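Local atomic coordinates of MerB2 (Bacillus megaterium, PDB entry 5C17), a protein that probably cleaves the carbon-mercury bond of organomercurials and is seen here with a bound mercury(II) ion. Residues S110-A115 / N202-F207; F31-G36 / L80-I85; I130-R135 / I168-S173; D145-W150 / M192-A197. All blocks are in the same frame, centred on the assembly; numbering follows the deposited sequence. Where two conformers were deposited one is given.

Contact 1 of 4, residues S110-A115 / N202-F207; sequences STALVA and NELKKF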
loop_
_atom_site.group_PDB
_atom_site.type_symbol
_atom_site.label_atom_id
_atom_site.label_comp_id
_atom_site.label_asym_id
_atom_site.label_seq_id
_atom_site.Cartn_x
_atom_site.Cartn_y
_atom_site.Cartn_z
ATOM N N SER A 110 4.602 2.660 7.270
ATOM C CA SER A 110 5.236 3.115 8.502
ATOM C C SER A 110 6.446 3.977 8.164
ATOM O O SER A 110 6.632 5.078 8.694
ATOM C CB SER A 110 5.660 1.920 9.366
ATOM O OG SER A 110 6.376 2.342 10.514
ATOM N N THR A 111 7.273 3.469 7.261
ATOM C CA THR A 111 8.464 4.172 6.823
ATOM C C THR A 111 8.098 5.435 6.069
ATOM O O THR A 111 8.639 6.510 6.342
ATOM C CB THR A 111 9.303 3.250 5.945
ATOM O OG1 THR A 111 9.642 2.102 6.722
ATOM C CG2 THR A 111 10.561 3.952 5.440
ATOM N N ALA A 112 7.164 5.328 5.130
ATOM C CA ALA A 112 6.826 6.468 4.286
ATOM C C ALA A 112 6.213 7.615 5.091
ATOM O O ALA A 112 6.477 8.782 4.816
ATOM C CB ALA A 112 5.889 6.030 3.172
ATOM N N LEU A 113 5.392 7.275 6.082
ATOM C CA LEU A 113 4.698 8.277 6.889
ATOM C C LEU A 113 5.492 8.693 8.122
ATOM O O LEU A 113 5.062 9.582 8.869
ATOM C CB LEU A 113 3.323 7.760 7.307
ATOM C CG LEU A 113 2.333 7.542 6.166
ATOM C CD1 LEU A 113 1.097 6.802 6.660
ATOM C CD2 LEU A 113 1.949 8.885 5.548
ATOM N N VAL A 114 6.666 8.086 8.296
ATOM C CA VAL A 114 7.544 8.362 9.433
ATOM C C VAL A 114 6.801 8.225 10.751
ATOM O O VAL A 114 6.706 9.185 11.537
ATOM C CB VAL A 114 8.169 9.768 9.351
ATOM C CG1 VAL A 114 9.380 9.843 10.282
ATOM C CG2 VAL A 114 8.569 10.094 7.909
ATOM N N ALA A 115 6.259 7.041 10.982
ATOM C CA ALA A 115 5.316 6.853 12.062
ATOM C C ALA A 115 5.409 5.453 12.630
ATOM O O ALA A 115 5.384 4.482 11.889
ATOM C CB ALA A 115 3.906 7.091 11.550
ATOM N N ASN A 202 11.163 3.581 1.690
ATOM C CA ASN A 202 12.135 4.514 1.123
ATOM C C ASN A 202 11.765 4.890 -0.308
ATOM O O ASN A 202 11.771 6.069 -0.681
ATOM C CB ASN A 202 13.539 3.893 1.095
ATOM C CG ASN A 202 14.172 3.768 2.471
ATOM O OD1 ASN A 202 13.684 4.317 3.445
ATOM N ND2 ASN A 202 15.289 3.044 2.545
ATOM N N GLU A 203 11.422 3.884 -1.096
ATOM C CA GLU A 203 11.140 4.078 -2.501
ATOM C C GLU A 203 9.767 4.746 -2.688
ATOM O O GLU A 203 9.581 5.542 -3.598
ATOM C CB GLU A 203 11.239 2.744 -3.243
ATOM C CG GLU A 203 12.688 2.326 -3.568
ATOM C CD GLU A 203 13.459 1.725 -2.388
ATOM O OE1 GLU A 203 14.697 1.611 -2.510
ATOM O OE2 GLU A 203 12.851 1.340 -1.364
ATOM N N LEU A 204 8.813 4.430 -1.818
ATOM C CA LEU A 204 7.532 5.118 -1.873
ATOM C C LEU A 204 7.724 6.611 -1.576
ATOM O O LEU A 204 7.129 7.463 -2.228
ATOM C CB LEU A 204 6.552 4.509 -0.882
ATOM C CG LEU A 204 5.156 5.134 -0.850
ATOM C CD1 LEU A 204 4.515 5.108 -2.221
ATOM C CD2 LEU A 204 4.293 4.396 0.147
ATOM N N LYS A 205 8.549 6.933 -0.588
ATOM C CA LYS A 205 8.846 8.330 -0.283
ATOM C C LYS A 205 9.473 9.059 -1.464
ATOM O O LYS A 205 9.115 10.200 -1.760
ATOM C CB LYS A 205 9.797 8.439 0.890
ATOM C CG LYS A 205 9.179 8.354 2.228
ATOM C CD LYS A 205 10.266 8.001 3.236
ATOM C CE LYS A 205 10.075 8.605 4.603
ATOM N NZ LYS A 205 11.051 7.996 5.579
ATOM N N LYS A 206 10.414 8.398 -2.129
ATOM C CA LYS A 206 11.046 8.973 -3.308
ATOM C C LYS A 206 10.006 9.203 -4.408
ATOM O O LYS A 206 10.016 10.236 -5.053
ATOM C CB LYS A 206 12.169 8.063 -3.803
ATOM C CG LYS A 206 12.843 8.537 -5.070
ATOM C CD LYS A 206 13.724 9.726 -4.825
ATOM C CE LYS A 206 14.572 10.038 -6.060
ATOM N NZ LYS A 206 15.711 9.074 -6.196
ATOM N N PHE A 207 9.117 8.239 -4.616
ATOM C CA PHE A 207 8.065 8.355 -5.623
ATOM C C PHE A 207 7.177 9.578 -5.391
ATOM O O PHE A 207 6.779 10.256 -6.338
ATOM C CB PHE A 207 7.224 7.077 -5.604
ATOM C CG PHE A 207 6.025 7.109 -6.495
ATOM C CD1 PHE A 207 6.147 7.071 -7.878
ATOM C CD2 PHE A 207 4.759 7.160 -5.945
ATOM C CE1 PHE A 207 5.008 7.098 -8.693
ATOM C CE2 PHE A 207 3.630 7.183 -6.735
ATOM C CZ PHE A 207 3.745 7.145 -8.114
#

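Contact 2 of 4, residues F31-G36 / L80-I85; sequences FSIRDG and LGLSII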
loop_
_atom_site.group_PDB
_atom_site.type_symbol
_atom_site.label_atom_id
_atom_site.label_comp_id
_atom_site.label_asym_id
_atom_site.label_seq_id
_atom_site.Cartn_x
_atom_site.Cartn_y
_atom_site.Cartn_z
ATOM N N PHE A 31 -1.821 12.292 1.786
ATOM C CA PHE A 31 -1.670 12.880 3.100
ATOM C C PHE A 31 -3.044 13.238 3.729
ATOM O O PHE A 31 -3.171 13.286 4.948
ATOM C CB PHE A 31 -0.673 14.046 3.045
ATOM C CG PHE A 31 0.741 13.599 2.698
ATOM C CD1 PHE A 31 1.424 12.715 3.529
ATOM C CD2 PHE A 31 1.368 14.026 1.533
ATOM C CE1 PHE A 31 2.703 12.283 3.213
ATOM C CE2 PHE A 31 2.660 13.601 1.222
ATOM C CZ PHE A 31 3.315 12.724 2.059
ATOM N N SER A 32 -4.082 13.430 2.915
ATOM C CA SER A 32 -5.435 13.595 3.445
ATOM C C SER A 32 -5.947 12.271 4.041
ATOM O O SER A 32 -6.519 12.252 5.129
ATOM C CB SER A 32 -6.377 14.087 2.347
ATOM O OG SER A 32 -7.664 14.344 2.856
ATOM N N ILE A 33 -5.736 11.165 3.331
ATOM C CA ILE A 33 -6.115 9.844 3.833
ATOM C C ILE A 33 -5.382 9.572 5.160
ATOM O O ILE A 33 -5.977 9.046 6.101
ATOM C CB ILE A 33 -5.792 8.746 2.790
ATOM C CG1 ILE A 33 -6.613 8.960 1.495
ATOM C CG2 ILE A 33 -6.057 7.359 3.347
ATOM C CD1 ILE A 33 -8.105 9.071 1.687
ATOM N N ARG A 34 -4.099 9.929 5.223
ATOM C CA ARG A 34 -3.313 9.803 6.455
ATOM C C ARG A 34 -4.027 10.480 7.613
ATOM O O ARG A 34 -4.016 9.990 8.744
ATOM C CB ARG A 34 -1.929 10.424 6.277
ATOM C CG ARG A 34 -1.057 10.453 7.541
ATOM C CD ARG A 34 0.025 11.511 7.426
ATOM N NE ARG A 34 -0.529 12.863 7.287
ATOM C CZ ARG A 34 0.184 13.926 6.934
ATOM N NH1 ARG A 34 1.482 13.807 6.704
ATOM N NH2 ARG A 34 -0.399 15.112 6.819
ATOM N N ASP A 35 -4.653 11.614 7.313
ATOM C CA ASP A 35 -5.322 12.427 8.322
ATOM C C ASP A 35 -6.774 11.992 8.538
ATOM O O ASP A 35 -7.513 12.654 9.253
ATOM C CB ASP A 35 -5.272 13.906 7.903
ATOM C CG ASP A 35 -3.857 14.479 7.916
ATOM O OD1 ASP A 35 -2.988 13.902 8.595
ATOM O OD2 ASP A 35 -3.616 15.520 7.258
ATOM N N GLY A 36 -7.180 10.889 7.912
ATOM C CA GLY A 36 -8.512 10.324 8.094
ATOM C C GLY A 36 -9.610 11.005 7.287
ATOM O O GLY A 36 -10.801 10.828 7.554
ATOM N N LEU A 80 -2.357 4.616 -2.767
ATOM C CA LEU A 80 -0.985 4.129 -2.619
ATOM C C LEU A 80 -0.840 3.190 -1.424
ATOM O O LEU A 80 0.175 3.231 -0.722
ATOM C CB LEU A 80 0.003 5.295 -2.514
ATOM C CG LEU A 80 -0.063 6.300 -3.669
ATOM C CD1 LEU A 80 0.910 7.399 -3.446
ATOM C CD2 LEU A 80 0.192 5.671 -5.019
ATOM N N GLY A 81 -1.849 2.344 -1.222
ATOM C CA GLY A 81 -1.803 1.317 -0.176
ATOM C C GLY A 81 -2.484 1.678 1.131
ATOM O O GLY A 81 -2.710 0.813 1.961
ATOM N N LEU A 82 -2.794 2.957 1.318
ATOM C CA LEU A 82 -3.365 3.452 2.557
ATOM C C LEU A 82 -4.869 3.691 2.365
ATOM O O LEU A 82 -5.275 4.260 1.361
ATOM C CB LEU A 82 -2.680 4.767 2.922
ATOM C CG LEU A 82 -3.073 5.407 4.251
ATOM C CD1 LEU A 82 -2.701 4.525 5.435
ATOM C CD2 LEU A 82 -2.425 6.787 4.375
ATOM N N SER A 83 -5.675 3.304 3.350
ATOM C CA SER A 83 -7.128 3.322 3.217
ATOM C C SER A 83 -7.820 3.764 4.501
ATOM O O SER A 83 -7.449 3.351 5.599
ATOM C CB SER A 83 -7.610 1.902 2.875
ATOM O OG SER A 83 -9.013 1.840 2.737
ATOM N N ILE A 84 -8.859 4.586 4.351
ATOM C CA ILE A 84 -9.692 4.864 5.510
ATOM C C ILE A 84 -10.759 3.784 5.684
ATOM O O ILE A 84 -11.253 3.600 6.790
ATOM C CB ILE A 84 -10.306 6.291 5.503
ATOM C CG1 ILE A 84 -11.257 6.496 4.320
ATOM C CG2 ILE A 84 -9.198 7.308 5.473
ATOM C CD1 ILE A 84 -12.018 7.811 4.372
ATOM N N ILE A 85 -11.094 3.057 4.619
ATOM C CA ILE A 85 -12.113 2.010 4.710
ATOM C C ILE A 85 -11.468 0.647 4.976
ATOM O O ILE A 85 -10.306 0.421 4.614
ATOM C CB ILE A 85 -13.040 1.980 3.470
ATOM C CG1 ILE A 85 -12.249 1.734 2.188
ATOM C CG2 ILE A 85 -13.851 3.283 3.393
ATOM C CD1 ILE A 85 -13.136 1.417 0.960
#

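Contact 3 of 4, residues I130-R135 / I168-S173; sequences IEVTVR and IHYFSS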
loop_
_atom_site.group_PDB
_atom_site.type_symbol
_atom_site.label_atom_id
_atom_site.label_comp_id
_atom_site.label_asym_id
_atom_site.label_seq_id
_atom_site.Cartn_x
_atom_site.Cartn_y
_atom_site.Cartn_z
ATOM N N ILE A 130 -2.150 -12.144 12.952
ATOM C CA ILE A 130 -0.767 -11.692 12.880
ATOM C C ILE A 130 -0.704 -10.298 13.488
ATOM O O ILE A 130 -1.550 -9.455 13.180
ATOM C CB ILE A 130 -0.303 -11.675 11.416
ATOM C CG1 ILE A 130 -0.227 -13.140 10.929
ATOM C CG2 ILE A 130 1.037 -10.917 11.247
ATOM C CD1 ILE A 130 0.219 -13.312 9.563
ATOM N N GLU A 131 0.255 -10.083 14.378
ATOM C CA GLU A 131 0.474 -8.784 15.003
ATOM C C GLU A 131 1.932 -8.395 14.840
ATOM O O GLU A 131 2.830 -9.190 15.121
ATOM C CB GLU A 131 0.100 -8.815 16.482
ATOM C CG GLU A 131 -1.380 -9.099 16.683
ATOM C CD GLU A 131 -1.887 -8.715 18.065
ATOM O OE1 GLU A 131 -3.115 -8.555 18.213
ATOM O OE2 GLU A 131 -1.070 -8.571 19.000
ATOM N N VAL A 132 2.153 -7.178 14.372
ATOM C CA VAL A 132 3.488 -6.636 14.177
ATOM C C VAL A 132 3.470 -5.209 14.684
ATOM O O VAL A 132 2.529 -4.471 14.404
ATOM C CB VAL A 132 3.905 -6.626 12.690
ATOM C CG1 VAL A 132 5.295 -6.051 12.536
ATOM C CG2 VAL A 132 3.857 -8.039 12.110
ATOM N N THR A 133 4.494 -4.803 15.424
ATOM C CA THR A 133 4.631 -3.393 15.768
ATOM C C THR A 133 6.008 -2.893 15.361
ATOM O O THR A 133 6.986 -3.654 15.302
ATOM C CB THR A 133 4.387 -3.092 17.262
ATOM O OG1 THR A 133 5.389 -3.726 18.042
ATOM C CG2 THR A 133 3.015 -3.589 17.711
ATOM N N VAL A 134 6.056 -1.600 15.068
ATOM C CA VAL A 134 7.284 -0.937 14.671
ATOM C C VAL A 134 7.471 0.275 15.571
ATOM O O VAL A 134 6.534 1.056 15.762
ATOM C CB VAL A 134 7.228 -0.492 13.199
ATOM C CG1 VAL A 134 8.553 0.133 12.782
ATOM C CG2 VAL A 134 6.885 -1.673 12.276
ATOM N N ARG A 135 8.675 0.408 16.126
ATOM C CA ARG A 135 9.010 1.496 17.034
ATOM C C ARG A 135 10.349 2.103 16.583
ATOM O O ARG A 135 11.385 1.421 16.571
ATOM C CB ARG A 135 9.108 0.976 18.471
ATOM C CG ARG A 135 7.836 0.362 19.042
ATOM C CD ARG A 135 6.778 1.407 19.295
ATOM N NE ARG A 135 5.546 0.843 19.846
ATOM C CZ ARG A 135 4.474 0.512 19.132
ATOM N NH1 ARG A 135 4.464 0.664 17.813
ATOM N NH2 ARG A 135 3.403 0.011 19.740
ATOM N N ILE A 168 -0.507 -10.319 -2.872
ATOM C CA ILE A 168 0.494 -10.212 -1.833
ATOM C C ILE A 168 -0.178 -10.629 -0.523
ATOM O O ILE A 168 -1.270 -10.274 -0.288
ATOM C CB ILE A 168 1.010 -8.770 -1.756
ATOM C CG1 ILE A 168 1.793 -8.413 -3.032
ATOM C CG2 ILE A 168 1.769 -8.502 -0.453
ATOM C CD1 ILE A 168 2.013 -6.937 -3.233
ATOM N N HIS A 169 0.550 -11.392 0.277
ATOM C CA HIS A 169 0.019 -11.939 1.507
ATOM C C HIS A 169 1.027 -11.996 2.646
ATOM O O HIS A 169 2.213 -12.030 2.473
ATOM C CB HIS A 169 -0.409 -13.402 1.250
ATOM C CG HIS A 169 -1.300 -13.585 0.071
ATOM N ND1 HIS A 169 -2.565 -13.056 0.002
ATOM C CD2 HIS A 169 -1.103 -14.257 -1.074
ATOM C CE1 HIS A 169 -3.097 -13.385 -1.152
ATOM N NE2 HIS A 169 -2.226 -14.098 -1.823
ATOM N N TYR A 170 0.466 -11.993 3.844
ATOM C CA TYR A 170 1.169 -12.353 5.067
ATOM C C TYR A 170 0.964 -13.866 5.219
ATOM O O TYR A 170 -0.079 -14.383 4.979
ATOM C CB TYR A 170 0.601 -11.696 6.333
ATOM C CG TYR A 170 1.249 -10.379 6.786
ATOM C CD1 TYR A 170 2.584 -10.289 7.108
ATOM C CD2 TYR A 170 0.488 -9.247 6.939
ATOM C CE1 TYR A 170 3.127 -9.128 7.549
ATOM C CE2 TYR A 170 1.041 -8.067 7.363
ATOM C CZ TYR A 170 2.373 -8.009 7.664
ATOM O OH TYR A 170 2.982 -6.888 8.106
ATOM N N PHE A 171 2.017 -14.531 5.650
ATOM C CA PHE A 171 1.982 -15.929 6.047
ATOM C C PHE A 171 2.581 -16.048 7.459
ATOM O O PHE A 171 3.564 -15.415 7.802
ATOM C CB PHE A 171 2.661 -16.901 5.066
ATOM C CG PHE A 171 1.879 -17.096 3.803
ATOM C CD1 PHE A 171 0.690 -17.792 3.818
ATOM C CD2 PHE A 171 2.288 -16.532 2.603
ATOM C CE1 PHE A 171 -0.057 -17.927 2.687
ATOM C CE2 PHE A 171 1.540 -16.688 1.444
ATOM C CZ PHE A 171 0.366 -17.392 1.502
ATOM N N SER A 172 1.995 -16.921 8.260
ATOM C CA SER A 172 2.454 -17.141 9.623
ATOM C C SER A 172 3.842 -17.768 9.703
ATOM O O SER A 172 4.486 -17.672 10.730
ATOM C CB SER A 172 1.453 -18.045 10.336
ATOM O OG SER A 172 1.123 -19.175 9.551
ATOM N N SER A 173 4.268 -18.428 8.627
ATOM C CA SER A 173 5.582 -19.050 8.532
ATOM C C SER A 173 5.860 -19.380 7.082
ATOM O O SER A 173 4.940 -19.448 6.266
ATOM C CB SER A 173 5.653 -20.347 9.343
ATOM O OG SER A 173 4.829 -21.336 8.750
#

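Contact 4 of 4, residues D145-W150 / M192-A197; sequences DSTVIW and MTLEQA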
loop_
_atom_site.group_PDB
_atom_site.type_symbol
_atom_site.label_atom_id
_atom_site.label_comp_id
_atom_site.label_asym_id
_atom_site.label_seq_id
_atom_site.Cartn_x
_atom_site.Cartn_y
_atom_site.Cartn_z
ATOM N N ASP A 145 6.322 -15.329 15.503
ATOM C CA ASP A 145 7.666 -14.812 15.281
ATOM C C ASP A 145 8.184 -15.124 13.875
ATOM O O ASP A 145 9.057 -14.418 13.367
ATOM C CB ASP A 145 8.656 -15.296 16.358
ATOM C CG ASP A 145 8.682 -16.809 16.527
ATOM O OD1 ASP A 145 8.104 -17.547 15.708
ATOM O OD2 ASP A 145 9.312 -17.268 17.506
ATOM N N SER A 146 7.611 -16.153 13.248
ATOM C CA SER A 146 8.016 -16.625 11.924
ATOM C C SER A 146 7.287 -15.958 10.745
ATOM O O SER A 146 7.426 -16.379 9.589
ATOM C CB SER A 146 7.794 -18.138 11.856
ATOM O OG SER A 146 6.501 -18.469 12.332
ATOM N N THR A 147 6.542 -14.892 11.017
ATOM C CA THR A 147 5.765 -14.204 9.994
ATOM C C THR A 147 6.651 -13.715 8.853
ATOM O O THR A 147 7.726 -13.151 9.070
ATOM C CB THR A 147 5.004 -13.032 10.624
ATOM O OG1 THR A 147 4.019 -13.535 11.527
ATOM C CG2 THR A 147 4.271 -12.195 9.580
ATOM N N VAL A 148 6.169 -13.928 7.637
ATOM C CA VAL A 148 6.846 -13.521 6.416
ATOM C C VAL A 148 5.806 -12.984 5.434
ATOM O O VAL A 148 4.599 -13.075 5.683
ATOM C CB VAL A 148 7.631 -14.681 5.772
ATOM C CG1 VAL A 148 8.840 -15.068 6.635
ATOM C CG2 VAL A 148 6.705 -15.872 5.535
ATOM N N ILE A 149 6.279 -12.420 4.331
ATOM C CA ILE A 149 5.418 -11.892 3.285
ATOM C C ILE A 149 5.675 -12.621 1.968
ATOM O O ILE A 149 6.818 -12.955 1.652
ATOM C CB ILE A 149 5.670 -10.387 3.112
ATOM C CG1 ILE A 149 5.102 -9.649 4.325
ATOM C CG2 ILE A 149 5.062 -9.845 1.804
ATOM C CD1 ILE A 149 5.471 -8.167 4.403
ATOM N N TRP A 150 4.597 -12.883 1.238
ATOM C CA TRP A 150 4.656 -13.407 -0.111
ATOM C C TRP A 150 4.398 -12.258 -1.062
ATOM O O TRP A 150 3.376 -11.581 -0.952
ATOM C CB TRP A 150 3.595 -14.478 -0.284
ATOM C CG TRP A 150 3.404 -14.962 -1.675
ATOM C CD1 TRP A 150 2.463 -14.550 -2.567
ATOM C CD2 TRP A 150 4.161 -15.973 -2.335
ATOM N NE1 TRP A 150 2.589 -15.224 -3.740
ATOM C CE2 TRP A 150 3.619 -16.118 -3.626
ATOM C CE3 TRP A 150 5.242 -16.768 -1.962
ATOM C CZ2 TRP A 150 4.129 -17.026 -4.551
ATOM C CZ3 TRP A 150 5.741 -17.671 -2.877
ATOM C CH2 TRP A 150 5.183 -17.793 -4.159
ATOM N N MET A 192 9.577 -12.649 1.142
ATOM C CA MET A 192 10.457 -11.567 1.576
ATOM C C MET A 192 10.222 -11.340 3.069
ATOM O O MET A 192 9.238 -11.803 3.645
ATOM C CB MET A 192 10.253 -10.284 0.768
ATOM C CG MET A 192 8.848 -9.724 0.880
ATOM S SD MET A 192 8.528 -8.123 0.052
ATOM C CE MET A 192 9.541 -7.008 0.993
ATOM N N THR A 193 11.144 -10.628 3.690
ATOM C CA THR A 193 11.115 -10.446 5.120
ATOM C C THR A 193 10.400 -9.161 5.485
ATOM O O THR A 193 10.212 -8.253 4.654
ATOM C CB THR A 193 12.532 -10.372 5.696
ATOM O OG1 THR A 193 13.161 -9.186 5.214
ATOM C CG2 THR A 193 13.358 -11.612 5.315
ATOM N N LEU A 194 10.031 -9.067 6.750
ATOM C CA LEU A 194 9.388 -7.857 7.237
ATOM C C LEU A 194 10.341 -6.665 7.208
ATOM O O LEU A 194 9.927 -5.546 6.885
ATOM C CB LEU A 194 8.848 -8.072 8.652
ATOM C CG LEU A 194 7.930 -9.271 8.851
ATOM C CD1 LEU A 194 7.237 -9.204 10.194
ATOM C CD2 LEU A 194 6.919 -9.418 7.730
ATOM N N GLU A 195 11.616 -6.889 7.517
ATOM C CA GLU A 195 12.603 -5.812 7.441
ATOM C C GLU A 195 12.696 -5.268 6.022
ATOM O O GLU A 195 12.799 -4.058 5.818
ATOM C CB GLU A 195 13.992 -6.282 7.930
ATOM C CG GLU A 195 14.128 -6.351 9.454
ATOM C CD GLU A 195 15.554 -6.651 9.944
ATOM O OE1 GLU A 195 16.530 -6.544 9.157
ATOM O OE2 GLU A 195 15.686 -6.987 11.142
ATOM N N GLN A 196 12.672 -6.160 5.035
ATOM C CA GLN A 196 12.721 -5.711 3.645
ATOM C C GLN A 196 11.482 -4.865 3.298
ATOM O O GLN A 196 11.591 -3.846 2.609
ATOM C CB GLN A 196 12.865 -6.909 2.694
ATOM C CG GLN A 196 14.228 -7.594 2.816
ATOM C CD GLN A 196 14.316 -9.078 2.354
ATOM O OE1 GLN A 196 13.338 -9.723 1.928
ATOM N NE2 GLN A 196 15.531 -9.612 2.445
ATOM N N ALA A 197 10.309 -5.262 3.785
ATOM C CA ALA A 197 9.088 -4.505 3.500
ATOM C C ALA A 197 9.172 -3.109 4.106
ATOM O O ALA A 197 8.742 -2.137 3.495
ATOM C CB ALA A 197 7.863 -5.248 4.001
HETATM O O HOH W 1 10.375 -11.877 7.986
#

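Contact 1 of 4, residues S110-A115 / N202-F207
Lys205 lays its aliphatic chain over the backbone of Ala112, with Lys205 CG 3.7 Å from Ala112 CA, running along the last turn of helix 103-113. Its first torsion (chi1 -83°) sets CG beside the backbone N, and a bend at chi3 then brings NZ to Thr111 O. That pair, Lys205 NZ to Thr111 O, is a weak hydrogen bond of 2.9 Å. On the way Lys205 CE passes 3.9 Å from Val114 CG2, the two side chains meeting at about a right angle.

The carbonyl that takes the ammonium belongs to a Schellman motif, the common way for a helix to finish. Val114 has positive phi, Val114 N returns to Thr111 O, and Ala115 N returns to Ser110 O at 3.0 Å. Thr111 O is thus shared between a backbone N-H and the lysine, and a positive charge at this helix end would probably be favourable, since the last carbonyls carry partial negative charge. With an alanine in place of Lys205, Thr111 O would probably lose its charged partner and Val114 CG2 the methylenes it rests against.

On the buried side, Ala112 CB touches Leu204 CD2 at 3.8 Å; the Leu204 side chain is itself about 7 Å from the bound dithiol. Toward the start of segment 202-207, Thr111 turns its methyl to Asn202, Thr111 CG2 lying 3.7 Å from Asn202 OD1. Thr111 OG1 hydrogen-bonds Leu198 O on the same helix, one turn before Asn202.

Contact 2 of 4, residues F31-G36 / L80-I85
Ile33 and Leu82 pack directly against each other where the Schellman-capped end of helix 22-34 meets strand 82-83 of the large antiparallel sheet. The side chains that meet are hydrocarbon, and their methyls also rest on backbone N and O atoms of the helix end. Ile33 CG2 lies 3.7 Å from Leu82 CG, the two side chains sliding past each other in opposite directions. The same methyl also meets Ile84 CG2 at 3.8 Å, so one branch of Ile33 touches two side chains, from the strand and the turn after it. Chi1 of -63° puts CG1 beside the backbone N, anti to the carbonyl carbon, and leaves CG2 anti to that N, facing the strand.

Leu82 reaches farther along the helix: its CD2 abuts the backbone, 3.7 Å from Arg34 N. At the helix end Ile84 CG2 rests 3.7 Å from Ile33 O and close to Gly36 CA.

In the next shell the helix end is fixed by its own backbone. Gly36, with positive phi, is the C-prime residue: Gly36 N bonds to Ile33 O and Gln37 N to Ser32 O. Phe30 and Leu109 also pack on Leu82, and Val77 of strand 76-79 on Ile84. On the outer side Arg34 holds Asp35 side-on in a salt bridge, while Phe31 CB covers one guanidinium face. Arg34 NH2 reaches Asp35 OD2 at 3.3 Å with an almost straight N-H...O angle of 176°.

Contact 3 of 4, residues I130-R135 / I168-S173
Ile130 meets Tyr170 through CD1, 3.6 Å from Tyr170 CB, while its CG2 lies more loosely over one ring face. The CD1 end is the tight part of the contact. The isoleucine chain is extended (chi2 -179°), which carries CD1 to the CB end of the tyrosine and within 4.2 Å of Ser172 N. The two side chains cross obliquely.

Their strands belong to different antiparallel sheets, 129-135 to the large one and 169-171 to the small three-stranded one. The strand segments run nearly perpendicular, at 101°, with axes 9.4 Å apart, so the two strands cross almost at right angles and meet through side chains.

Away from Ile130 the fit slackens. Val132 CG2 comes only to 4.3 Å from Tyr170 OH, and Val134, next on the same face of the strand, turns to Leu107 and Ser110 of helix 103-113 instead. The other face of strand 129-135 is polar and more open: Glu131 forms a salt bridge with Lys141, Arg135 one with Asp118.

Tyr170 is buried, yet its hydroxyl has a mate, hydrogen-bonding Thr106 OG1 on helix 103-113. The chemistry divides accordingly: the inter-sheet contact itself rests mainly on CD1 against CB and the root of the ring, whereas the direction of the ring is probably fixed by the polar link at its far end.

Contact 4 of 4, residues D145-W150 / M192-A197
A short antiparallel strand pair leads straight into a capped helix here: Met192 ends strand 190-192 paired with Ile149 on strand 148-151, and helix 194-207 starts just beyond. The two form a hydrogen-bonded pair, with Ile149 N to Met192 O at 3.1 Å and Met192 N to Ile149 O at 2.8 Å, both close to straight. Their side chains lie side by side, pointing the same way, and Ile149 CG2 touches Met192 CG at 3.9 Å.

Ile149 CD1 reaches over to the new helix, 3.8 Å from both Leu194 CD2 and Ala197 CB. An alanine in its place would probably open a gap between strand and helix, leaving Leu194 and Ala197 without the methyl they close on.

Thr193 and Gln196 form a capping box: Gln196 N donates to Thr193 OG1, and Thr193 N to Gln196 OE1. A water adds a bridge, accepting from Leu194 N at 3.1 Å and donating to Thr147 O.

Around this junction, Ile104 of helix 103-113 packs on Ile149 and Met192, Tyr170 of strand 169-171 on Ile149 and Leu194, and Leu139 of strand 138-143 on Leu194.

In the fold
From the N terminus, contact 2 comes first, closing a loop from the end of helix 22-34 to strand 82-83 before any other contact opens. Contact 1 then makes the longest loop, from the end of helix 103-113 to helix 194-207, and both other contacts lie within it. These two cross: 130-135 opens, 145-150 opens, 168-173 closes contact 3, and 192-197 closes contact 4. Strands 169-171 and 148-151 are neighbours in the small sheet, joining those contacts through His169 O and Trp150 N. Contact 3 ties this sheet to the large one; Leu113 packs on Arg34 and Leu82, linking contacts 1 and 2.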